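PDB 3UZO: branched-chain-amino-acid aminotransferase, which probably transfers the amino group between leucine, isoleucine or valine and 2-oxoglutarate, using pyridoxal 5'-phosphate as cofactor. Local coordinates for residues L91-Q96 and E352-K357; L142-F147 and F165-V170. All blocks are in the same frame, centred on the assembly; numbering follows the deposited sequence.

Contact 1 (L91-Q96 and E352-K357); sequences LFRPDQ and EGWIVK
R93 lays its side chain, from CG to the guanidinium, along the indole of W354, and it can be followed outward atom by atom. CB leads to CG, which touches W354 CB and CG and also stands over the centre of the F92 ring. CD comes next, above the five-membered ring of the indole in a CH-pi contact, 3.8 Å from its centroid. The bend at chi3 (70°) then keeps the chain over the indole: NE passes above CD1 and NE1, and R93 CZ lies 3.5 Å from W354 NE1. Guanidinium and indole are stacked almost flat, their planes 6° apart, with NH2 near NE1 and NH1 over CZ2. NH1 also donates to S270 of helix 266-277, which helps hold the group in this orientation, while Q96 CG covers its opposite face. F92 CE1 meets W354 CE3 at 3.7 Å.

Behind this layer L91 and V356 form an antiparallel hydrogen-bonded pair that adds strand 356-357 to the edge of the sheet: V356 N to L91 O and L91 N to V356 O are both 2.9 Å. P94 CG, in the first turn of helix 94-107, rests on V356 CG2 at 3.8 Å. A water bridges the D95 side chain and the G353 carbonyl, donating to D95 OD1 at 2.7 Å and to G353 O at 2.6 Å. I355 N, buried here, has no partner in the model. The cation is thus held between W354 and Q96, with S270 OG bonded to NH1, so its charge is probably stabilised by the cation-pi contact with the indole as well as by that hydrogen bond.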
loop_
_atom_site.group_PDB
_atom_site.type_symbol
_atom_site.label_atom_id
_atom_site.label_comp_id
_atom_site.label_asym_id
_atom_site.label_seq_id
_atom_site.Cartn_x
_atom_site.Cartn_y
_atom_site.Cartn_z
ATOM N N LEU A 91 21.836 -1.471 -21.042
ATOM C CA LEU A 91 20.881 -1.725 -19.973
ATOM C C LEU A 91 21.688 -1.172 -18.791
ATOM O O LEU A 91 22.816 -1.609 -18.548
ATOM C CB LEU A 91 20.611 -3.227 -19.839
ATOM C CG LEU A 91 19.445 -3.694 -18.958
ATOM C CD1 LEU A 91 18.164 -2.891 -19.235
ATOM C CD2 LEU A 91 19.215 -5.177 -19.241
ATOM N N PHE A 92 21.129 -0.184 -18.097
ATOM C CA PHE A 92 21.807 0.491 -16.988
ATOM C C PHE A 92 21.631 -0.137 -15.603
ATOM O O PHE A 92 20.522 -0.220 -15.074
ATOM C CB PHE A 92 21.341 1.955 -16.953
ATOM C CG PHE A 92 22.070 2.809 -15.956
ATOM C CD1 PHE A 92 23.392 3.200 -16.182
ATOM C CD2 PHE A 92 21.429 3.251 -14.804
ATOM C CE1 PHE A 92 24.065 4.028 -15.273
ATOM C CE2 PHE A 92 22.090 4.078 -13.881
ATOM C CZ PHE A 92 23.409 4.469 -14.115
ATOM N N ARG A 93 22.746 -0.572 -15.026
ATOM C CA ARG A 93 22.790 -1.186 -13.699
ATOM C C ARG A 93 21.615 -2.092 -13.286
ATOM O O ARG A 93 21.077 -1.956 -12.179
ATOM C CB ARG A 93 22.979 -0.077 -12.651
ATOM C CG ARG A 93 24.077 0.917 -13.009
ATOM C CD ARG A 93 24.486 1.767 -11.817
ATOM N NE ARG A 93 25.200 0.967 -10.824
ATOM C CZ ARG A 93 25.568 1.400 -9.625
ATOM N NH1 ARG A 93 25.291 2.643 -9.245
ATOM N NH2 ARG A 93 26.219 0.586 -8.808
ATOM N N PRO A 94 21.227 -3.054 -14.147
ATOM C CA PRO A 94 20.112 -3.942 -13.804
ATOM C C PRO A 94 20.348 -4.794 -12.558
ATOM O O PRO A 94 19.397 -5.216 -11.903
ATOM C CB PRO A 94 19.945 -4.786 -15.064
ATOM C CG PRO A 94 21.370 -4.899 -15.561
ATOM C CD PRO A 94 21.863 -3.478 -15.410
ATOM N N ASP A 95 21.611 -5.040 -12.233
ATOM C CA ASP A 95 21.950 -5.810 -11.042
ATOM C C ASP A 95 21.479 -5.062 -9.788
ATOM O O ASP A 95 21.067 -5.672 -8.804
ATOM C CB ASP A 95 23.465 -6.036 -10.977
ATOM C CG ASP A 95 24.253 -4.736 -10.863
ATOM O OD1 ASP A 95 24.198 -3.899 -11.797
ATOM O OD2 ASP A 95 24.927 -4.553 -9.830
ATOM N N GLN A 96 21.543 -3.737 -9.827
ATOM C CA GLN A 96 21.114 -2.931 -8.686
ATOM C C GLN A 96 19.603 -3.073 -8.488
ATOM O O GLN A 96 19.131 -3.231 -7.364
ATOM C CB GLN A 96 21.500 -1.465 -8.905
ATOM C CG GLN A 96 23.010 -1.233 -8.924
ATOM C CD GLN A 96 23.670 -1.689 -7.637
ATOM O OE1 GLN A 96 23.370 -1.178 -6.564
ATOM N NE2 GLN A 96 24.566 -2.665 -7.739
ATOM N N GLU A 352 33.053 0.428 -14.168
ATOM C CA GLU A 352 33.003 -1.032 -14.233
ATOM C C GLU A 352 31.739 -1.587 -13.578
ATOM O O GLU A 352 31.335 -1.132 -12.516
ATOM C CB GLU A 352 34.236 -1.630 -13.550
ATOM C CG GLU A 352 35.555 -1.019 -14.004
ATOM C CD GLU A 352 35.721 -1.029 -15.514
ATOM O OE1 GLU A 352 35.704 -2.125 -16.110
ATOM O OE2 GLU A 352 35.871 0.062 -16.105
ATOM N N GLY A 353 31.107 -2.567 -14.216
ATOM C CA GLY A 353 29.908 -3.148 -13.636
ATOM C C GLY A 353 28.632 -2.450 -14.068
ATOM O O GLY A 353 27.575 -3.076 -14.144
ATOM N N TRP A 354 28.721 -1.148 -14.326
ATOM C CA TRP A 354 27.564 -0.397 -14.780
ATOM C C TRP A 354 27.525 -0.702 -16.271
ATOM O O TRP A 354 28.566 -0.732 -16.924
ATOM C CB TRP A 354 27.762 1.113 -14.624
ATOM C CG TRP A 354 27.977 1.647 -13.233
ATOM C CD1 TRP A 354 28.517 0.990 -12.164
ATOM C CD2 TRP A 354 27.792 3.006 -12.816
ATOM N NE1 TRP A 354 28.688 1.863 -11.106
ATOM C CE2 TRP A 354 28.252 3.106 -11.484
ATOM C CE3 TRP A 354 27.285 4.152 -13.444
ATOM C CZ2 TRP A 354 28.225 4.310 -10.769
ATOM C CZ3 TRP A 354 27.258 5.349 -12.734
ATOM C CH2 TRP A 354 27.727 5.417 -11.408
ATOM N N ILE A 355 26.332 -0.930 -16.790
ATOM C CA ILE A 355 26.115 -1.213 -18.208
ATOM C C ILE A 355 26.275 -2.664 -18.654
ATOM O O ILE A 355 27.355 -3.269 -18.586
ATOM C CB ILE A 355 26.983 -0.288 -19.133
ATOM C CG1 ILE A 355 26.191 0.069 -20.391
ATOM C CG2 ILE A 355 28.265 -0.981 -19.572
ATOM C CD1 ILE A 355 25.759 -1.121 -21.211
ATOM N N VAL A 356 25.158 -3.209 -19.107
ATOM C CA VAL A 356 25.090 -4.558 -19.626
ATOM C C VAL A 356 24.634 -4.384 -21.070
ATOM O O VAL A 356 23.574 -3.802 -21.330
ATOM C CB VAL A 356 24.052 -5.403 -18.871
ATOM C CG1 VAL A 356 23.815 -6.712 -19.608
ATOM C CG2 VAL A 356 24.529 -5.663 -17.444
ATOM N N LYS A 357 25.450 -4.851 -22.006
ATOM C CA LYS A 357 25.118 -4.758 -23.427
ATOM C C LYS A 357 24.074 -5.821 -23.735
ATOM O O LYS A 357 24.261 -6.991 -23.411
ATOM C CB LYS A 357 26.371 -4.985 -24.281
ATOM C CG LYS A 357 27.370 -3.834 -24.242
ATOM C CD LYS A 357 26.792 -2.593 -24.919
ATOM C CE LYS A 357 27.767 -1.429 -24.906
ATOM N NZ LYS A 357 27.202 -0.216 -25.574
HETATM O O HOH W 1 25.194 -4.000 -14.354
#

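Contact 2 (L142-F147 and F165-V170); sequences LYLRPF and FSVFCV. With GLU (glutamic acid), chain D.
R145 and F168 face each other as a hydrogen-bonded pair in the antiparallel beta hairpin of strands 141-151 and 162-172, in the sheet that walls one side of the class-IV aminotransferase active site. R145 NH2 reaches the bound glutamate, donating to its OXT at 2.7 Å; the bond is bent, 136° at the hydrogen. The same nitrogen gives a much straighter bond to Y143 OH, 2.9 Å away and in the guanidinium plane. Y71 and V157 of the second subunit also bond the ligand, so the pocket is built by both chains.

The next shell supports the arginine. Its chain leaves the strand with CG anti to the backbone N (chi1 170°), then bends at chi2 and chi3, and NE makes a weak bond to E77 O of strand 74-83. Its start is covered by F168: R145 CB stands over one face of that ring, 4.0 Å from the centroid, and CG touches the rim at CZ and CE2. The F147 and F168 side chains cross at about a right angle, and their rings meet edge to edge, F147 CE2 against F168 CD2; the F147 ring also packs against S166 CB. The ring of H70 of the second subunit meets that of F147.

The other face of the hairpin is apolar. L142 CD1 lies against C169 SG, L144 CD2 touches both C169 CB and V167 CG1, and P146 CB presses on V167 CG2. Helix 115-128 covers this side through V125 and F118.

Backbone bonds hold the two strands in register. R145 N to F168 O is 2.8 Å, but the return bond from F168 N to R145 O is weak, at 3.4 Å.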
loop_
_atom_site.group_PDB
_atom_site.type_symbol
_atom_site.label_atom_id
_atom_site.label_comp_id
_atom_site.label_asym_id
_atom_site.label_seq_id
_atom_site.Cartn_x
_atom_site.Cartn_y
_atom_site.Cartn_z
ATOM N N LEU A 142 13.813 2.827 -23.628
ATOM C CA LEU A 142 12.836 1.758 -23.506
ATOM C C LEU A 142 12.746 1.476 -22.015
ATOM O O LEU A 142 13.677 0.929 -21.419
ATOM C CB LEU A 142 13.292 0.502 -24.262
ATOM C CG LEU A 142 12.273 -0.648 -24.249
ATOM C CD1 LEU A 142 10.923 -0.155 -24.771
ATOM C CD2 LEU A 142 12.788 -1.815 -25.101
ATOM N N TYR A 143 11.626 1.868 -21.414
ATOM C CA TYR A 143 11.412 1.680 -19.986
ATOM C C TYR A 143 10.938 0.274 -19.673
ATOM O O TYR A 143 10.013 -0.225 -20.307
ATOM C CB TYR A 143 10.360 2.661 -19.469
ATOM C CG TYR A 143 10.169 2.627 -17.966
ATOM C CD1 TYR A 143 11.024 3.333 -17.117
ATOM C CD2 TYR A 143 9.116 1.914 -17.393
ATOM C CE1 TYR A 143 10.830 3.337 -15.732
ATOM C CE2 TYR A 143 8.911 1.909 -16.010
ATOM C CZ TYR A 143 9.769 2.626 -15.189
ATOM O OH TYR A 143 9.539 2.665 -13.834
ATOM N N LEU A 144 11.570 -0.347 -18.680
ATOM C CA LEU A 144 11.215 -1.696 -18.254
ATOM C C LEU A 144 10.511 -1.650 -16.911
ATOM O O LEU A 144 10.949 -0.941 -15.998
ATOM C CB LEU A 144 12.471 -2.560 -18.148
ATOM C CG LEU A 144 13.087 -2.878 -19.512
ATOM C CD1 LEU A 144 14.578 -3.079 -19.390
ATOM C CD2 LEU A 144 12.406 -4.115 -20.082
ATOM N N ARG A 145 9.431 -2.416 -16.788
ATOM C CA ARG A 145 8.663 -2.469 -15.553
ATOM C C ARG A 145 8.504 -3.881 -14.998
ATOM O O ARG A 145 7.525 -4.579 -15.300
ATOM C CB ARG A 145 7.277 -1.829 -15.759
ATOM C CG ARG A 145 6.287 -2.037 -14.617
ATOM C CD ARG A 145 6.874 -1.601 -13.270
ATOM N NE ARG A 145 7.234 -0.188 -13.252
ATOM C CZ ARG A 145 6.369 0.804 -13.080
ATOM N NH1 ARG A 145 5.081 0.544 -12.909
ATOM N NH2 ARG A 145 6.793 2.065 -13.073
ATOM N N PRO A 146 9.488 -4.337 -14.208
ATOM C CA PRO A 146 9.431 -5.670 -13.604
ATOM C C PRO A 146 8.542 -5.509 -12.376
ATOM O O PRO A 146 8.579 -4.455 -11.726
ATOM C CB PRO A 146 10.882 -5.942 -13.184
ATOM C CG PRO A 146 11.701 -4.953 -13.990
ATOM C CD PRO A 146 10.823 -3.741 -14.035
ATOM N N PHE A 147 7.732 -6.517 -12.063
ATOM C CA PHE A 147 6.893 -6.430 -10.881
ATOM C C PHE A 147 6.512 -7.808 -10.377
ATOM O O PHE A 147 6.519 -8.777 -11.127
ATOM C CB PHE A 147 5.642 -5.566 -11.142
ATOM C CG PHE A 147 4.660 -6.159 -12.117
ATOM C CD1 PHE A 147 3.553 -6.870 -11.664
ATOM C CD2 PHE A 147 4.808 -5.951 -13.484
ATOM C CE1 PHE A 147 2.597 -7.361 -12.565
ATOM C CE2 PHE A 147 3.865 -6.438 -14.394
ATOM C CZ PHE A 147 2.756 -7.144 -13.931
ATOM N N PHE A 165 5.598 -12.962 -11.446
ATOM C CA PHE A 165 6.696 -12.034 -11.697
ATOM C C PHE A 165 6.565 -11.735 -13.174
ATOM O O PHE A 165 6.516 -12.656 -13.992
ATOM C CB PHE A 165 8.062 -12.665 -11.446
ATOM C CG PHE A 165 9.209 -11.882 -12.046
ATOM C CD1 PHE A 165 9.349 -10.520 -11.795
ATOM C CD2 PHE A 165 10.169 -12.517 -12.837
ATOM C CE1 PHE A 165 10.425 -9.799 -12.314
ATOM C CE2 PHE A 165 11.254 -11.805 -13.362
ATOM C CZ PHE A 165 11.381 -10.442 -13.098
ATOM N N SER A 166 6.506 -10.456 -13.523
ATOM C CA SER A 166 6.353 -10.090 -14.923
ATOM C C SER A 166 7.181 -8.867 -15.264
ATOM O O SER A 166 7.499 -8.053 -14.392
ATOM C CB SER A 166 4.869 -9.821 -15.224
ATOM O OG SER A 166 4.651 -9.475 -16.580
ATOM N N VAL A 167 7.553 -8.759 -16.532
ATOM C CA VAL A 167 8.308 -7.606 -17.002
ATOM C C VAL A 167 7.771 -7.179 -18.357
ATOM O O VAL A 167 7.766 -7.977 -19.301
ATOM C CB VAL A 167 9.836 -7.894 -17.187
ATOM C CG1 VAL A 167 10.557 -6.579 -17.548
ATOM C CG2 VAL A 167 10.436 -8.468 -15.916
ATOM N N PHE A 168 7.278 -5.945 -18.446
ATOM C CA PHE A 168 6.815 -5.421 -19.729
ATOM C C PHE A 168 7.601 -4.141 -19.963
ATOM O O PHE A 168 8.217 -3.601 -19.029
ATOM C CB PHE A 168 5.290 -5.181 -19.753
ATOM C CG PHE A 168 4.800 -4.092 -18.836
ATOM C CD1 PHE A 168 4.822 -2.750 -19.238
ATOM C CD2 PHE A 168 4.252 -4.408 -17.598
ATOM C CE1 PHE A 168 4.294 -1.744 -18.417
ATOM C CE2 PHE A 168 3.720 -3.406 -16.763
ATOM C CZ PHE A 168 3.742 -2.074 -17.181
ATOM N N CYS A 169 7.636 -3.683 -21.206
ATOM C CA CYS A 169 8.383 -2.475 -21.520
ATOM C C CYS A 169 7.515 -1.470 -22.252
ATOM O O CYS A 169 6.497 -1.826 -22.837
ATOM C CB CYS A 169 9.626 -2.811 -22.355
ATOM S SG CYS A 169 9.278 -3.481 -23.998
ATOM N N VAL A 170 7.932 -0.210 -22.204
ATOM C CA VAL A 170 7.208 0.889 -22.835
ATOM C C VAL A 170 8.208 1.945 -23.294
ATOM O O VAL A 170 9.018 2.424 -22.501
ATOM C CB VAL A 170 6.239 1.574 -21.825
ATOM C CG1 VAL A 170 5.464 2.711 -22.513
ATOM C CG2 VAL A 170 5.279 0.554 -21.234
HETATM N N GLU D . 8.360 3.983 -10.717
HETATM C CA GLU D . 7.998 5.407 -10.953
HETATM C C GLU D . 6.601 5.506 -11.521
HETATM O O GLU D . 6.009 6.598 -11.427
HETATM C CB GLU D . 8.977 6.050 -11.929
HETATM C CG GLU D . 10.260 6.523 -11.291
HETATM C CD GLU D . 11.100 7.348 -12.235
HETATM O OE1 GLU D . 10.520 8.181 -12.967
HETATM O OE2 GLU D . 12.336 7.165 -12.239
HETATM O OXT GLU D . 6.131 4.487 -12.060
#

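From the N terminus, the chain lays down strands 39-45 and 48-55, then 74-83, and reaches 91-96, where contact 1 opens. It runs through helices 94-107 and 115-128 and into strand 141-151, turns, and comes back as 162-172, closing the short loop of contact 2. The chain then builds the mixed sheet and its helices before 352-357 returns to close contact 1. Contact 2 is therefore nested inside the long loop of contact 1. Both belong to the same antiparallel sheet, contact 2 inside it and contact 1 at its edge, with centres 16 Å apart. They touch directly where L91 CD1 meets L144 CD1 at 3.6 Å.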